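Local coordinates for protein NAD nucleotidase (Haemophilus influenzae, PDB 3ZTV) that degrades NAD to adenosine and nicotinamide riboside as a periplasmic, zinc-dependent enzyme of the 5'-nucleotidase family, with both NAD pyrophosphatase and 5'-nucleotidase activity, at residues 16-21 against 65-70; 69-74 against 96-101; 222-227 against 261-266. All coordinates share one frame; numbering follows the deposited sequence.

Contact 1 (16-21 against 65-70). With ZN (zinc ion), chain C; ZN (zinc ion), chain B.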
loop_
_atom_site.group_PDB
_atom_site.type_symbol
_atom_site.label_atom_id
_atom_site.label_comp_id
_atom_site.label_asym_id
_atom_site.label_seq_id
_atom_site.Cartn_x
_atom_site.Cartn_y
_atom_site.Cartn_z
ATOM N N LEU A 16 -22.781 -10.042 -18.914
ATOM C CA LEU A 16 -22.961 -9.157 -20.070
ATOM C C LEU A 16 -22.424 -7.802 -19.653
ATOM O O LEU A 16 -22.848 -7.262 -18.622
ATOM C CB LEU A 16 -24.442 -9.045 -20.427
ATOM C CG LEU A 16 -25.107 -10.356 -20.871
ATOM C CD1 LEU A 16 -26.630 -10.235 -20.875
ATOM C CD2 LEU A 16 -24.603 -10.758 -22.249
ATOM N N HIS A 17 -21.471 -7.250 -20.401
ATOM C CA HIS A 17 -20.768 -6.081 -19.894
ATOM C C HIS A 17 -20.321 -5.099 -20.976
ATOM O O HIS A 17 -20.050 -5.472 -22.125
ATOM C CB HIS A 17 -19.571 -6.531 -19.049
ATOM C CG HIS A 17 -18.481 -7.172 -19.843
ATOM N ND1 HIS A 17 -18.517 -8.484 -20.267
ATOM C CD2 HIS A 17 -17.304 -6.671 -20.271
ATOM C CE1 HIS A 17 -17.411 -8.753 -20.941
ATOM N NE2 HIS A 17 -16.657 -7.668 -20.952
ATOM N N ILE A 18 -20.286 -3.824 -20.590
ATOM C CA ILE A 18 -19.643 -2.770 -21.382
ATOM C C ILE A 18 -18.716 -1.945 -20.482
ATOM O O ILE A 18 -18.752 -2.074 -19.239
ATOM C CB ILE A 18 -20.654 -1.808 -22.087
ATOM C CG1 ILE A 18 -21.329 -0.828 -21.115
ATOM C CG2 ILE A 18 -21.702 -2.586 -22.855
ATOM C CD1 ILE A 18 -22.048 0.334 -21.835
ATOM N N ASN A 19 -17.916 -1.065 -21.083
ATOM C CA ASN A 19 -17.031 -0.195 -20.309
ATOM C C ASN A 19 -16.643 1.001 -21.156
ATOM O O ASN A 19 -16.631 0.925 -22.387
ATOM C CB ASN A 19 -15.757 -0.937 -19.892
ATOM C CG ASN A 19 -14.964 -1.433 -21.089
ATOM O OD1 ASN A 19 -14.010 -0.784 -21.553
ATOM N ND2 ASN A 19 -15.357 -2.583 -21.606
ATOM N N ASP A 20 -16.343 2.120 -20.498
ATOM C CA ASP A 20 -15.703 3.254 -21.165
ATOM C C ASP A 20 -16.524 3.783 -22.344
ATOM O O ASP A 20 -15.998 4.086 -23.425
ATOM C CB ASP A 20 -14.286 2.888 -21.615
ATOM C CG ASP A 20 -13.356 2.640 -20.440
ATOM O OD1 ASP A 20 -12.770 3.615 -19.903
ATOM O OD2 ASP A 20 -13.211 1.470 -20.033
ATOM N N HIS A 21 -17.827 3.896 -22.149
ATOM C CA HIS A 21 -18.631 4.470 -23.227
ATOM C C HIS A 21 -18.388 5.973 -23.446
ATOM O O HIS A 21 -18.611 6.467 -24.552
ATOM C CB HIS A 21 -20.129 4.072 -23.164
ATOM C CG HIS A 21 -21.003 4.951 -22.322
ATOM N ND1 HIS A 21 -21.309 4.663 -21.006
ATOM C CD2 HIS A 21 -21.721 6.058 -22.642
ATOM C CE1 HIS A 21 -22.139 5.580 -20.541
ATOM N NE2 HIS A 21 -22.412 6.430 -21.516
ATOM N N VAL A 65 -25.554 -7.928 -15.541
ATOM C CA VAL A 65 -25.335 -6.877 -16.524
ATOM C C VAL A 65 -24.516 -5.756 -15.898
ATOM O O VAL A 65 -24.949 -5.143 -14.924
ATOM C CB VAL A 65 -26.680 -6.371 -17.077
ATOM C CG1 VAL A 65 -26.463 -5.334 -18.162
ATOM C CG2 VAL A 65 -27.494 -7.547 -17.623
ATOM N N LEU A 66 -23.327 -5.505 -16.451
ATOM C CA LEU A 66 -22.315 -4.681 -15.775
ATOM C C LEU A 66 -21.746 -3.563 -16.640
ATOM O O LEU A 66 -21.591 -3.711 -17.863
ATOM C CB LEU A 66 -21.147 -5.561 -15.324
ATOM C CG LEU A 66 -21.490 -6.800 -14.497
ATOM C CD1 LEU A 66 -20.243 -7.663 -14.323
ATOM C CD2 LEU A 66 -22.100 -6.436 -13.151
ATOM N N HIS A 67 -21.404 -2.457 -15.979
ATOM C CA HIS A 67 -20.718 -1.333 -16.620
ATOM C C HIS A 67 -19.427 -1.044 -15.842
ATOM O O HIS A 67 -19.473 -0.713 -14.652
ATOM C CB HIS A 67 -21.621 -0.104 -16.632
ATOM C CG HIS A 67 -21.108 1.018 -17.482
ATOM N ND1 HIS A 67 -19.837 1.549 -17.358
ATOM C CD2 HIS A 67 -21.713 1.714 -18.472
ATOM C CE1 HIS A 67 -19.683 2.514 -18.252
ATOM N NE2 HIS A 67 -20.811 2.644 -18.930
ATOM N N ALA A 68 -18.272 -1.223 -16.481
ATOM C CA ALA A 68 -16.994 -1.113 -15.775
ATOM C C ALA A 68 -16.359 0.291 -15.703
ATOM O O ALA A 68 -15.138 0.400 -15.512
ATOM C CB ALA A 68 -15.990 -2.126 -16.326
ATOM N N GLY A 69 -17.168 1.346 -15.837
ATOM C CA GLY A 69 -16.704 2.703 -15.560
ATOM C C GLY A 69 -16.387 3.589 -16.754
ATOM O O GLY A 69 -16.400 3.145 -17.913
ATOM N N ASP A 70 -16.137 4.869 -16.469
ATOM C CA ASP A 70 -16.030 5.926 -17.488
ATOM C C ASP A 70 -17.282 5.963 -18.378
ATOM O O ASP A 70 -17.224 5.862 -19.622
ATOM C CB ASP A 70 -14.781 5.779 -18.353
ATOM C CG ASP A 70 -13.509 6.300 -17.690
ATOM O OD1 ASP A 70 -13.547 6.845 -16.559
ATOM O OD2 ASP A 70 -12.455 6.152 -18.345
HETATM ZN ZN ZN C . -11.944 5.329 -20.517
HETATM ZN ZN ZN B . -10.697 5.207 -17.540
HETATM O O HOH W 1 -10.167 5.377 -19.468
#
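Asp20 and Asp70 reach one zinc ion from the loops just past the C-terminal ends of two parallel strands, on the metal side of a calcineurin-like phosphoesterase sheet. Asp20 OD1 binds that zinc at 2.0 Å; Asp70 OD2 binds it too and bridges to the second zinc, the two carboxylate planes standing 87° apart. The metal holds Asp20 OD1 and Asp70 OD2 only 3.0 Å apart; His22 completes its protein ligands, and Asp226 N and His103 N take Asp20 OD2 and Asp70 OD1. Backbone bonds Leu66 N to Leu16 O, Ile18 N to Leu66 O and Ala68 N to Ile18 O pair the strands, and Asp20 N to Gly69 O (2.8 Å) carries the pairing onward. His67 NE2 and His21 ND1 share a hydrogen bond of 2.9 Å, the rings meeting at their edges with planes 72° apart, while Asp86 OD1 takes His21 NE2. Gly69 N bonds to His67 ND1 in the ring plane. Ile18 CG1, set between its backbone N and carbonyl carbon (chi1 74°), lies over this ring off-centre in a CH-pi contact. Helix 46-59 packs on the face of Leu16 and Val65; strands 198-203 and 258-263 bring Leu201 and Met262 to that of His17 and Leu66.

Contact 2 (69-74 against 96-101). With ZN (zinc ion), chain C; ZN (zinc ion), chain B.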
loop_
_atom_site.group_PDB
_atom_site.type_symbol
_atom_site.label_atom_id
_atom_site.label_comp_id
_atom_site.label_asym_id
_atom_site.label_seq_id
_atom_site.Cartn_x
_atom_site.Cartn_y
_atom_site.Cartn_z
ATOM N N GLY A 69 -17.168 1.346 -15.837
ATOM C CA GLY A 69 -16.704 2.703 -15.560
ATOM C C GLY A 69 -16.387 3.589 -16.754
ATOM O O GLY A 69 -16.400 3.145 -17.913
ATOM N N ASP A 70 -16.137 4.869 -16.469
ATOM C CA ASP A 70 -16.030 5.926 -17.488
ATOM C C ASP A 70 -17.282 5.963 -18.378
ATOM O O ASP A 70 -17.224 5.862 -19.622
ATOM C CB ASP A 70 -14.781 5.779 -18.353
ATOM C CG ASP A 70 -13.509 6.300 -17.690
ATOM O OD1 ASP A 70 -13.547 6.845 -16.559
ATOM O OD2 ASP A 70 -12.455 6.152 -18.345
ATOM N N ALA A 71 -18.416 6.115 -17.713
ATOM C CA ALA A 71 -19.661 6.431 -18.374
ATOM C C ALA A 71 -19.585 7.819 -18.995
ATOM O O ALA A 71 -20.124 8.034 -20.079
ATOM C CB ALA A 71 -20.803 6.362 -17.378
ATOM N N ILE A 72 -18.918 8.753 -18.314
ATOM C CA ILE A 72 -18.977 10.166 -18.711
ATOM C C ILE A 72 -17.683 10.743 -19.271
ATOM O O ILE A 72 -16.588 10.259 -18.961
ATOM C CB ILE A 72 -19.475 11.071 -17.552
ATOM C CG1 ILE A 72 -18.576 10.951 -16.313
ATOM C CG2 ILE A 72 -20.933 10.764 -17.236
ATOM C CD1 ILE A 72 -18.833 12.063 -15.302
ATOM N N THR A 73 -17.860 11.782 -20.095
ATOM C CA THR A 73 -16.829 12.614 -20.734
ATOM C C THR A 73 -16.358 12.005 -22.036
ATOM O O THR A 73 -16.059 10.808 -22.106
ATOM C CB THR A 73 -15.610 12.998 -19.834
ATOM O OG1 THR A 73 -14.661 11.922 -19.780
ATOM C CG2 THR A 73 -16.049 13.407 -18.439
ATOM N N GLY A 74 -16.319 12.829 -23.078
ATOM C CA GLY A 74 -15.814 12.419 -24.373
ATOM C C GLY A 74 -16.576 13.013 -25.545
ATOM O O GLY A 74 -16.066 12.999 -26.662
ATOM N N HIS A 96 -27.153 -4.069 -13.678
ATOM C CA HIS A 96 -27.162 -4.435 -12.264
ATOM C C HIS A 96 -26.169 -3.622 -11.431
ATOM O O HIS A 96 -26.448 -3.283 -10.277
ATOM C CB HIS A 96 -26.846 -5.919 -12.080
ATOM C CG HIS A 96 -27.867 -6.836 -12.671
ATOM N ND1 HIS A 96 -29.148 -6.968 -12.179
ATOM C CD2 HIS A 96 -27.778 -7.688 -13.717
ATOM C CE1 HIS A 96 -29.806 -7.853 -12.910
ATOM N NE2 HIS A 96 -28.992 -8.315 -13.840
ATOM N N TYR A 97 -24.994 -3.347 -12.003
ATOM C CA TYR A 97 -23.939 -2.614 -11.293
ATOM C C TYR A 97 -23.093 -1.768 -12.221
ATOM O O TYR A 97 -22.861 -2.142 -13.374
ATOM C CB TYR A 97 -23.001 -3.565 -10.529
ATOM C CG TYR A 97 -23.717 -4.502 -9.574
ATOM C CD1 TYR A 97 -24.116 -4.072 -8.314
ATOM C CD2 TYR A 97 -23.993 -5.821 -9.929
ATOM C CE1 TYR A 97 -24.782 -4.921 -7.448
ATOM C CE2 TYR A 97 -24.657 -6.673 -9.063
ATOM C CZ TYR A 97 -25.041 -6.223 -7.828
ATOM O OH TYR A 97 -25.695 -7.086 -6.982
ATOM N N PHE A 98 -22.633 -0.638 -11.689
ATOM C CA PHE A 98 -21.721 0.294 -12.346
ATOM C C PHE A 98 -20.583 0.530 -11.362
ATOM O O PHE A 98 -20.834 0.693 -10.158
ATOM C CB PHE A 98 -22.476 1.606 -12.581
ATOM C CG PHE A 98 -21.626 2.781 -13.033
ATOM C CD1 PHE A 98 -20.927 2.763 -14.229
ATOM C CD2 PHE A 98 -21.602 3.945 -12.271
ATOM C CE1 PHE A 98 -20.181 3.868 -14.634
ATOM C CE2 PHE A 98 -20.875 5.041 -12.679
ATOM C CZ PHE A 98 -20.173 5.014 -13.860
ATOM N N THR A 99 -19.342 0.542 -11.838
ATOM C CA THR A 99 -18.223 0.937 -10.978
ATOM C C THR A 99 -17.658 2.285 -11.448
ATOM O O THR A 99 -17.722 2.624 -12.628
ATOM C CB THR A 99 -17.115 -0.160 -10.876
ATOM O OG1 THR A 99 -16.371 0.027 -9.664
ATOM C CG2 THR A 99 -16.178 -0.107 -12.062
ATOM N N LEU A 100 -17.125 3.051 -10.506
ATOM C CA LEU A 100 -16.503 4.328 -10.849
ATOM C C LEU A 100 -15.216 4.162 -11.645
ATOM O O LEU A 100 -14.373 3.326 -11.306
ATOM C CB LEU A 100 -16.212 5.137 -9.575
ATOM C CG LEU A 100 -17.385 5.426 -8.643
ATOM C CD1 LEU A 100 -16.874 6.106 -7.384
ATOM C CD2 LEU A 100 -18.420 6.289 -9.363
ATOM N N GLY A 101 -15.084 4.956 -12.704
ATOM C CA GLY A 101 -13.827 5.081 -13.410
ATOM C C GLY A 101 -13.053 6.313 -12.980
ATOM O O GLY A 101 -13.321 6.903 -11.909
HETATM ZN ZN ZN C . -11.944 5.329 -20.517
HETATM ZN ZN ZN B . -10.697 5.207 -17.540
HETATM O O HOH W 1 -10.167 5.377 -19.468
#
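Gly69 lies against Thr99 and Phe98 where the metal loop after strand 63-67 passes the adjoining parallel strand through Tyr97 and Phe98, in the metallophosphoesterase fold. Across the two segments the contact is made by packing, without a hydrogen bond. Gly69 CA sits 3.1 Å from Thr99 O and 3.8 Å from Phe98 CE1, and its CA is 4.3 Å from that of Gly101, so two glycines let the backbones run close together. Gly69 takes a backbone conformation with positive phi (103°), in which its CA can lie this close to Thr99 O, while Gly69 N, 3.5 Å from Thr99 O, is too poorly angled to bond to it. Thr99 adds its methyl, CG2 approaching Gly69 N to 4.2 Å. On the metal side, Asp70 OD1 lies 3.6 Å from Gly101 CA, which brings the second glycine up against the carboxylate.

The phenyl ring of Phe98 reaches the loop by its CE1-CZ corner. CG stands opposite the backbone N (chi1 170°), and the ring extends from there to Ala71, whose CB is 3.8 Å from Phe98 CE1 and equally far from CZ. Met90 of helix 84-93 touches both Ala71 and Phe98, while Val123 of strand 123-124 packs on Phe98.

Farther out, polar groups fix the loop next to the zinc site. His103 N holds Asp70 OD1, which leaves OD2 directed at the two zinc ions, and Thr99 OG1 bonds to Leu124 O in the next strand. Glu104 OE1 accepts hydrogen bonds from both Asp70 N and Gly101 N, a single oxygen tying together two segments that do not bond directly.

Contact 3 (222-227 against 261-266). With ZN (zinc ion), chain B.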
loop_
_atom_site.group_PDB
_atom_site.type_symbol
_atom_site.label_atom_id
_atom_site.label_comp_id
_atom_site.label_asym_id
_atom_site.label_seq_id
_atom_site.Cartn_x
_atom_site.Cartn_y
_atom_site.Cartn_z
ATOM N N ILE A 222 -12.532 -10.981 -13.519
ATOM C CA ILE A 222 -12.268 -9.542 -13.423
ATOM C C ILE A 222 -12.734 -8.833 -14.697
ATOM O O ILE A 222 -12.097 -8.913 -15.759
ATOM C CB ILE A 222 -10.779 -9.236 -13.150
ATOM C CG1 ILE A 222 -10.250 -10.069 -11.968
ATOM C CG2 ILE A 222 -10.582 -7.739 -12.931
ATOM C CD1 ILE A 222 -8.767 -9.908 -11.695
ATOM N N VAL A 223 -13.850 -8.128 -14.573
ATOM C CA VAL A 223 -14.496 -7.408 -15.664
ATOM C C VAL A 223 -13.866 -6.025 -15.692
ATOM O O VAL A 223 -13.928 -5.293 -14.695
ATOM C CB VAL A 223 -16.024 -7.314 -15.417
ATOM C CG1 VAL A 223 -16.733 -6.585 -16.570
ATOM C CG2 VAL A 223 -16.621 -8.713 -15.189
ATOM N N THR A 224 -13.240 -5.688 -16.817
ATOM C CA THR A 224 -12.268 -4.596 -16.894
ATOM C C THR A 224 -12.757 -3.329 -17.599
ATOM O O THR A 224 -13.491 -3.392 -18.600
ATOM C CB THR A 224 -11.005 -5.103 -17.619
ATOM O OG1 THR A 224 -10.425 -6.172 -16.861
ATOM C CG2 THR A 224 -9.968 -4.025 -17.821
ATOM N N GLY A 225 -12.304 -2.193 -17.072
ATOM C CA GLY A 225 -12.337 -0.930 -17.784
ATOM C C GLY A 225 -11.029 -0.178 -17.655
ATOM O O GLY A 225 -10.139 -0.584 -16.901
ATOM N N ASP A 226 -10.946 0.915 -18.411
ATOM C CA ASP A 226 -9.864 1.922 -18.423
ATOM C C ASP A 226 -8.890 1.853 -19.580
ATOM O O ASP A 226 -8.443 2.900 -20.058
ATOM C CB ASP A 226 -9.086 2.056 -17.102
ATOM C CG ASP A 226 -8.204 3.312 -17.075
ATOM O OD1 ASP A 226 -8.730 4.440 -17.130
ATOM O OD2 ASP A 226 -6.958 3.191 -17.007
ATOM N N SER A 227 -8.530 0.643 -19.998
ATOM C CA SER A 227 -7.542 0.467 -21.061
ATOM C C SER A 227 -8.118 0.552 -22.482
ATOM O O SER A 227 -7.367 0.771 -23.433
ATOM C CB SER A 227 -6.764 -0.849 -20.865
ATOM O OG SER A 227 -7.566 -1.898 -20.306
ATOM N N VAL A 261 -10.127 -12.679 -17.150
ATOM C CA VAL A 261 -10.057 -11.218 -17.251
ATOM C C VAL A 261 -10.504 -10.799 -18.646
ATOM O O VAL A 261 -10.055 -11.370 -19.647
ATOM C CB VAL A 261 -8.599 -10.739 -17.052
ATOM C CG1 VAL A 261 -8.486 -9.220 -17.205
ATOM C CG2 VAL A 261 -8.044 -11.210 -15.705
ATOM N N MET A 262 -11.376 -9.802 -18.745
ATOM C CA MET A 262 -11.786 -9.337 -20.068
ATOM C C MET A 262 -12.303 -7.904 -20.044
ATOM O O MET A 262 -12.871 -7.459 -19.048
ATOM C CB MET A 262 -12.826 -10.270 -20.703
ATOM C CG MET A 262 -14.217 -10.204 -20.112
ATOM S SD MET A 262 -14.378 -10.905 -18.459
ATOM C CE MET A 262 -16.169 -10.973 -18.352
ATOM N N GLU A 263 -12.102 -7.199 -21.163
ATOM C CA GLU A 263 -12.602 -5.842 -21.387
ATOM C C GLU A 263 -13.473 -5.862 -22.647
ATOM O O GLU A 263 -13.453 -6.847 -23.416
ATOM C CB GLU A 263 -11.426 -4.875 -21.558
ATOM C CG GLU A 263 -11.780 -3.401 -21.469
ATOM C CD GLU A 263 -10.570 -2.506 -21.299
ATOM O OE1 GLU A 263 -9.451 -2.894 -21.676
ATOM O OE2 GLU A 263 -10.732 -1.389 -20.775
ATOM N N GLY A 264 -14.225 -4.777 -22.859
ATOM C CA GLY A 264 -15.150 -4.660 -23.978
ATOM C C GLY A 264 -14.881 -3.450 -24.864
ATOM O O GLY A 264 -15.797 -2.698 -25.224
ATOM N N TRP A 265 -13.619 -3.271 -25.242
ATOM C CA TRP A 265 -13.231 -2.169 -26.129
ATOM C C TRP A 265 -13.613 -0.828 -25.482
ATOM O O TRP A 265 -13.259 -0.601 -24.320
ATOM C CB TRP A 265 -13.832 -2.363 -27.534
ATOM C CG TRP A 265 -13.031 -1.747 -28.659
ATOM C CD1 TRP A 265 -11.829 -1.108 -28.563
ATOM C CD2 TRP A 265 -13.379 -1.741 -30.052
ATOM N NE1 TRP A 265 -11.411 -0.695 -29.811
ATOM C CE2 TRP A 265 -12.344 -1.075 -30.740
ATOM C CE3 TRP A 265 -14.462 -2.242 -30.783
ATOM C CZ2 TRP A 265 -12.370 -0.882 -32.127
ATOM C CZ3 TRP A 265 -14.488 -2.052 -32.149
ATOM C CH2 TRP A 265 -13.452 -1.369 -32.808
ATOM N N ALA A 266 -14.311 0.058 -26.195
ATOM C CA ALA A 266 -14.764 1.329 -25.632
ATOM C C ALA A 266 -15.810 1.965 -26.540
ATOM O O ALA A 266 -16.146 1.421 -27.597
ATOM C CB ALA A 266 -13.579 2.280 -25.435
HETATM ZN ZN ZN B . -10.697 5.207 -17.540
HETATM O O HOH W 1 -10.167 5.377 -19.468
#
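Glu263, following Val261 and Met262 of one parallel strand, reaches toward the turn after the neighbouring strand and Thr224, at the metal-bearing end of the second sheet of the metallophosphoesterase fold. Its CB lies 3.9 Å from Thr224 O, the atom that CG, swung out trans to the main-chain N (chi1 -166°), then approaches to 3.3 Å. The extended chain carries CD beside Thr224 CG2 (3.8 Å) on its way to Ser227. At the tip, OE1 accepts a short hydrogen bond of 2.5 Å from Ser227 OG, met on the syn side and 27° out of the carboxylate plane. OE1 also takes Tyr229 N and OE2 takes His228 N, so the carboxylate gathers the turn beyond Asp226 about itself.

Behind Glu263 the strands pair through Met262 N to Ile222 O and Thr224 N to Met262 O. On the opposite face of the sheet from Glu263, Met262 bends at chi2 and lays CE alongside Val223 CG2 at 3.9 Å.

The turn held in this way presents Asp226 to the zinc ion that Asp70 and Asn102 also bind. Lys163 forms a salt bridge with Asp226 OD2. Asp226 OD1 meets the metal at 2.1 Å, and the water on that zinc donates to Asp226 O.

From the N terminus, residues 16-21 pair with 65-70 in contact 1, closing a loop that contains helix 46-59. Contact 2 starts where that one ends, sharing Gly69 and Asp70, and closes a shorter loop holding helices 76-79 and 84-93; the two follow in sequence without nesting. Val65 O to His96 N and His67 N to Tyr97 O join their strands within one sheet. Contact 3 comes later, closing 222-227 on 261-266 in the second sheet. Asp20 OD2 to Asp226 N (2.8 Å) links contacts 1 and 3, and the water between the two zincs is common to all three, so both sheets converge on one dinuclear site.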